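Local coordinates for putative surface-anchored fimbrial subunit (Corynebacterium diphtheriae, PDB 3HR6), which forms the shaft of the pilus as its major pilin subunit, a chain of tandem Ig-like modules stabilised by isopeptide and disulfide bonds, at residues A[142-154]-A[166-179]. Numbering follows the deposited sequence.
Sequences QALSEPVKTAVDP and NVKYRVATKIPEIA. With CA (calcium ion), chain B.
An antiparallel β-hairpin of the middle, Cna-B-like Ig module pairs Lys149 with Val171 and holds the module's isopeptide lysine; strand 148-152 borders the sheet and strand 166-174 pairs on its other side with strand 251-259. Val148-Ala172, Thr150-Arg170 and Val152-Lys168 are the hydrogen-bonded pairs, Thr150 N to Arg170 O measuring 2.8 Å. On the buried face, Lys149 runs out fully extended, CG anti to the backbone N (chi1 -176°), and its tail lies over one face of the Tyr169 ring, with CE 3.8 Å from the ring centroid in a CH-pi contact. Its NZ, 4.0 Å from the same centroid, is covalently joined to Asn271 CG and hydrogen-bonded to Asp191, so this is an amide nitrogen above the ring rather than a free ammonium. Val167 CG2, from the same strand, lies over the rim of the opposite face, and Thr150 O meets the ring edge in plane. On the other side of the sheet, one water links Val148 O, Thr150 OG1 and Arg170 NH1. At the hairpin's closed end Asp153 grips calcium with both carboxylate oxygens; Asp155, Gln158, Gly160, Glu165 and two waters complete the shell, one water also donating to Asn166 O. Before strand 148-152 begins, two waters bridge the backbones of Ser145 and Lys174, one 2.8 Å from Lys174 N. Farther on, Ala179 N bonds Gln142 OE1 at 3.2 Å from above the amide plane, while Gln142 NE2 reaches Gly14 O.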
loop_
_atom_site.group_PDB
_atom_site.type_symbol
_atom_site.label_atom_id
_atom_site.label_comp_id
_atom_site.label_asym_id
_atom_site.label_seq_id
_atom_site.Cartn_x
_atom_site.Cartn_y
_atom_site.Cartn_z
ATOM N N GLN A 142 -7.229 -12.626 -14.569
ATOM C CA GLN A 142 -8.154 -12.347 -13.477
ATOM C C GLN A 142 -7.669 -11.149 -12.710
ATOM O O GLN A 142 -6.496 -10.977 -12.455
ATOM C CB GLN A 142 -8.357 -13.559 -12.550
ATOM C CG GLN A 142 -9.032 -14.786 -13.199
ATOM C CD GLN A 142 -8.108 -15.659 -13.999
ATOM O OE1 GLN A 142 -7.098 -16.159 -13.488
ATOM N NE2 GLN A 142 -8.443 -15.862 -15.278
ATOM N N ALA A 143 -8.621 -10.305 -12.347
ATOM C CA ALA A 143 -8.328 -9.111 -11.608
ATOM C C ALA A 143 -8.000 -9.415 -10.134
ATOM O O ALA A 143 -8.452 -10.400 -9.557
ATOM C CB ALA A 143 -9.535 -8.149 -11.683
ATOM N N LEU A 144 -7.218 -8.516 -9.572
ATOM C CA LEU A 144 -6.936 -8.437 -8.145
ATOM C C LEU A 144 -7.750 -7.275 -7.571
ATOM O O LEU A 144 -7.738 -6.149 -8.094
ATOM C CB LEU A 144 -5.456 -8.189 -7.908
ATOM C CG LEU A 144 -4.595 -9.434 -8.160
ATOM C CD1 LEU A 144 -3.151 -9.050 -8.494
ATOM C CD2 LEU A 144 -4.697 -10.304 -6.942
ATOM N N SER A 145 -8.436 -7.540 -6.479
ATOM C CA SER A 145 -9.208 -6.508 -5.798
ATOM C C SER A 145 -8.275 -5.634 -5.000
ATOM O O SER A 145 -7.261 -6.118 -4.515
ATOM C CB SER A 145 -10.193 -7.153 -4.828
ATOM O OG SER A 145 -11.133 -7.939 -5.541
ATOM N N GLU A 146 -8.653 -4.367 -4.818
ATOM C CA GLU A 146 -7.829 -3.456 -4.046
ATOM C C GLU A 146 -7.854 -3.868 -2.568
ATOM O O GLU A 146 -8.933 -3.840 -1.974
ATOM C CB GLU A 146 -8.410 -2.044 -4.160
ATOM C CG GLU A 146 -7.732 -0.987 -3.266
ATOM C CD GLU A 146 -8.408 0.363 -3.376
ATOM O OE1 GLU A 146 -9.424 0.603 -2.684
ATOM O OE2 GLU A 146 -7.945 1.133 -4.210
ATOM N N PRO A 147 -6.675 -4.187 -1.987
ATOM C CA PRO A 147 -6.674 -4.506 -0.547
ATOM C C PRO A 147 -7.160 -3.354 0.293
ATOM O O PRO A 147 -7.022 -2.169 -0.081
ATOM C CB PRO A 147 -5.191 -4.783 -0.231
ATOM C CG PRO A 147 -4.636 -5.282 -1.605
ATOM C CD PRO A 147 -5.355 -4.341 -2.582
ATOM N N VAL A 148 -7.713 -3.675 1.446
ATOM C CA VAL A 148 -8.268 -2.660 2.337
ATOM C C VAL A 148 -7.290 -2.530 3.506
ATOM O O VAL A 148 -7.122 -3.461 4.264
ATOM C CB VAL A 148 -9.648 -3.082 2.850
ATOM C CG1 VAL A 148 -10.173 -2.067 3.876
ATOM C CG2 VAL A 148 -10.614 -3.266 1.679
ATOM N N LYS A 149 -6.654 -1.374 3.558
ATOM C CA LYS A 149 -5.754 -1.013 4.624
ATOM C C LYS A 149 -6.448 -0.110 5.623
ATOM O O LYS A 149 -7.033 0.907 5.262
ATOM C CB LYS A 149 -4.484 -0.366 4.080
ATOM C CG LYS A 149 -3.474 -0.061 5.169
ATOM C CD LYS A 149 -2.183 0.451 4.666
ATOM C CE LYS A 149 -1.265 0.847 5.833
ATOM N NZ LYS A 149 0.170 0.946 5.480
ATOM N N THR A 150 -6.334 -0.447 6.889
ATOM C CA THR A 150 -6.784 0.376 7.992
ATOM C C THR A 150 -5.704 0.547 9.047
ATOM O O THR A 150 -4.729 -0.204 9.092
ATOM C CB THR A 150 -8.024 -0.216 8.613
ATOM O OG1 THR A 150 -7.780 -1.580 9.053
ATOM C CG2 THR A 150 -9.219 -0.111 7.643
ATOM N N ALA A 151 -5.921 1.518 9.913
ATOM C CA ALA A 151 -5.063 1.781 11.078
ATOM C C ALA A 151 -5.885 1.559 12.329
ATOM O O ALA A 151 -7.087 1.798 12.351
ATOM C CB ALA A 151 -4.519 3.194 11.065
ATOM N N VAL A 152 -5.219 1.023 13.349
ATOM C CA VAL A 152 -5.815 0.675 14.618
ATOM C C VAL A 152 -4.886 1.241 15.709
ATOM O O VAL A 152 -3.687 1.251 15.541
ATOM C CB VAL A 152 -5.903 -0.856 14.740
ATOM C CG1 VAL A 152 -6.293 -1.276 16.119
ATOM C CG2 VAL A 152 -6.906 -1.371 13.666
ATOM N N ASP A 153 -5.457 1.759 16.793
ATOM C CA ASP A 153 -4.656 2.134 17.958
ATOM C C ASP A 153 -4.433 0.842 18.771
ATOM O O ASP A 153 -5.387 0.237 19.329
ATOM C CB ASP A 153 -5.387 3.158 18.821
ATOM C CG ASP A 153 -4.565 3.600 20.005
ATOM O OD1 ASP A 153 -3.381 3.186 20.092
ATOM O OD2 ASP A 153 -5.099 4.387 20.826
ATOM N N PRO A 154 -3.176 0.381 18.855
ATOM C CA PRO A 154 -2.932 -0.905 19.541
ATOM C C PRO A 154 -2.905 -0.821 21.055
ATOM O O PRO A 154 -2.845 -1.871 21.738
ATOM C CB PRO A 154 -1.537 -1.302 19.035
ATOM C CG PRO A 154 -0.901 -0.065 18.715
ATOM C CD PRO A 154 -1.964 0.870 18.216
ATOM N N ASN A 166 2.939 3.457 19.404
ATOM C CA ASN A 166 2.856 2.622 18.237
ATOM C C ASN A 166 1.525 2.734 17.506
ATOM O O ASN A 166 0.472 2.904 18.099
ATOM C CB ASN A 166 3.067 1.174 18.616
ATOM C CG ASN A 166 4.389 0.937 19.291
ATOM O OD1 ASN A 166 5.445 1.319 18.792
ATOM N ND2 ASN A 166 4.342 0.326 20.471
ATOM N N VAL A 167 1.630 2.637 16.186
ATOM C CA VAL A 167 0.494 2.476 15.300
ATOM C C VAL A 167 0.401 1.013 14.950
ATOM O O VAL A 167 1.403 0.292 14.963
ATOM C CB VAL A 167 0.623 3.362 14.035
ATOM C CG1 VAL A 167 1.925 3.032 13.169
ATOM C CG2 VAL A 167 -0.684 3.327 13.162
ATOM N N LYS A 168 -0.795 0.589 14.600
ATOM C CA LYS A 168 -1.025 -0.743 14.052
ATOM C C LYS A 168 -1.746 -0.588 12.725
ATOM O O LYS A 168 -2.633 0.239 12.586
ATOM C CB LYS A 168 -1.867 -1.560 15.013
ATOM C CG LYS A 168 -2.207 -2.973 14.545
ATOM C CD LYS A 168 -2.722 -3.776 15.719
ATOM C CE LYS A 168 -3.328 -5.042 15.326
ATOM N NZ LYS A 168 -3.867 -5.756 16.523
ATOM N N TYR A 169 -1.311 -1.347 11.733
ATOM C CA TYR A 169 -1.976 -1.407 10.446
ATOM C C TYR A 169 -2.483 -2.792 10.165
ATOM O O TYR A 169 -1.921 -3.774 10.603
ATOM C CB TYR A 169 -1.055 -0.988 9.338
ATOM C CG TYR A 169 -0.668 0.443 9.350
ATOM C CD1 TYR A 169 -1.622 1.441 9.232
ATOM C CD2 TYR A 169 0.640 0.814 9.494
ATOM C CE1 TYR A 169 -1.231 2.810 9.245
ATOM C CE2 TYR A 169 1.032 2.123 9.486
ATOM C CZ TYR A 169 0.082 3.115 9.382
ATOM O OH TYR A 169 0.576 4.399 9.419
ATOM N N ARG A 170 -3.566 -2.845 9.421
ATOM C CA ARG A 170 -4.232 -4.074 9.017
ATOM C C ARG A 170 -4.485 -3.955 7.523
ATOM O O ARG A 170 -5.070 -2.973 7.050
ATOM C CB ARG A 170 -5.544 -4.237 9.751
ATOM C CG ARG A 170 -6.311 -5.445 9.369
ATOM C CD ARG A 170 -7.660 -5.404 10.001
ATOM N NE ARG A 170 -8.355 -6.672 9.903
ATOM C CZ ARG A 170 -9.153 -7.042 8.912
ATOM N NH1 ARG A 170 -9.388 -6.233 7.881
ATOM N NH2 ARG A 170 -9.745 -8.252 8.962
ATOM N N VAL A 171 -4.001 -4.944 6.785
ATOM C CA VAL A 171 -4.131 -5.013 5.345
ATOM C C VAL A 171 -4.866 -6.290 4.971
ATOM O O VAL A 171 -4.357 -7.428 5.184
ATOM C CB VAL A 171 -2.760 -5.004 4.613
ATOM C CG1 VAL A 171 -2.976 -5.128 3.049
ATOM C CG2 VAL A 171 -1.972 -3.760 4.953
ATOM N N ALA A 172 -6.073 -6.140 4.454
ATOM C CA ALA A 172 -6.927 -7.268 4.095
ATOM C C ALA A 172 -6.979 -7.429 2.562
ATOM O O ALA A 172 -7.467 -6.521 1.894
ATOM C CB ALA A 172 -8.282 -7.069 4.620
ATOM N N THR A 173 -6.458 -8.544 2.061
ATOM C CA THR A 173 -6.362 -8.810 0.626
ATOM C C THR A 173 -7.207 -9.976 0.272
ATOM O O THR A 173 -7.099 -11.026 0.856
ATOM C CB THR A 173 -4.891 -9.118 0.247
ATOM O OG1 THR A 173 -4.077 -7.996 0.596
ATOM C CG2 THR A 173 -4.693 -9.492 -1.226
ATOM N N LYS A 174 -8.049 -9.803 -0.734
ATOM C CA LYS A 174 -8.901 -10.857 -1.213
ATOM C C LYS A 174 -8.131 -11.774 -2.131
ATOM O O LYS A 174 -7.370 -11.284 -2.968
ATOM C CB LYS A 174 -10.098 -10.260 -1.946
ATOM C CG LYS A 174 -11.014 -9.660 -0.930
ATOM C CD LYS A 174 -12.336 -9.182 -1.372
ATOM C CE LYS A 174 -13.177 -8.743 -0.134
ATOM N NZ LYS A 174 -13.654 -9.794 0.876
ATOM N N ILE A 175 -8.322 -13.087 -1.955
ATOM C CA ILE A 175 -7.751 -14.047 -2.884
ATOM C C ILE A 175 -8.692 -14.161 -4.070
ATOM O O ILE A 175 -9.825 -14.602 -3.898
ATOM C CB ILE A 175 -7.546 -15.447 -2.254
ATOM C CG1 ILE A 175 -6.769 -15.336 -0.949
ATOM C CG2 ILE A 175 -6.880 -16.377 -3.268
ATOM C CD1 ILE A 175 -5.402 -14.685 -1.088
ATOM N N PRO A 176 -8.221 -13.797 -5.282
ATOM C CA PRO A 176 -9.120 -13.945 -6.435
ATOM C C PRO A 176 -9.353 -15.393 -6.818
ATOM O O PRO A 176 -8.505 -16.257 -6.558
ATOM C CB PRO A 176 -8.347 -13.237 -7.545
ATOM C CG PRO A 176 -6.930 -13.554 -7.224
ATOM C CD PRO A 176 -6.879 -13.386 -5.721
ATOM N N GLU A 177 -10.493 -15.672 -7.453
ATOM C CA GLU A 177 -10.667 -16.940 -8.140
ATOM C C GLU A 177 -9.857 -16.885 -9.445
ATOM O O GLU A 177 -9.975 -15.912 -10.228
ATOM C CB GLU A 177 -12.127 -17.295 -8.419
ATOM C CG GLU A 177 -12.296 -18.618 -9.118
ATOM C CD GLU A 177 -13.740 -19.017 -9.337
ATOM O OE1 GLU A 177 -14.625 -18.263 -8.906
ATOM O OE2 GLU A 177 -13.945 -20.098 -9.921
ATOM N N ILE A 178 -9.024 -17.900 -9.641
ATOM C CA ILE A 178 -8.186 -17.989 -10.842
ATOM C C ILE A 178 -8.637 -19.150 -11.750
ATOM O O ILE A 178 -9.385 -20.042 -11.343
ATOM C CB ILE A 178 -6.691 -18.077 -10.507
ATOM C CG1 ILE A 178 -6.356 -19.417 -9.839
ATOM C CG2 ILE A 178 -6.239 -16.825 -9.664
ATOM C CD1 ILE A 178 -4.849 -19.586 -9.522
ATOM N N ALA A 179 -8.168 -19.104 -12.988
ATOM C CA ALA A 179 -8.489 -20.085 -14.003
ATOM C C ALA A 179 -8.346 -21.507 -13.447
ATOM O O ALA A 179 -7.348 -21.829 -12.792
ATOM C CB ALA A 179 -7.570 -19.888 -15.191
HETATM CA CA CA B . -2.671 4.729 21.856
HETATM O O HOH W 1 -8.007 -7.370 -2.046
HETATM O O HOH W 2 -8.279 -10.165 -5.349
HETATM O O HOH W 3 -8.207 -3.556 7.038
HETATM O O HOH W 4 -0.613 3.341 20.974
HETATM O O HOH W 5 -1.656 4.413 24.241
#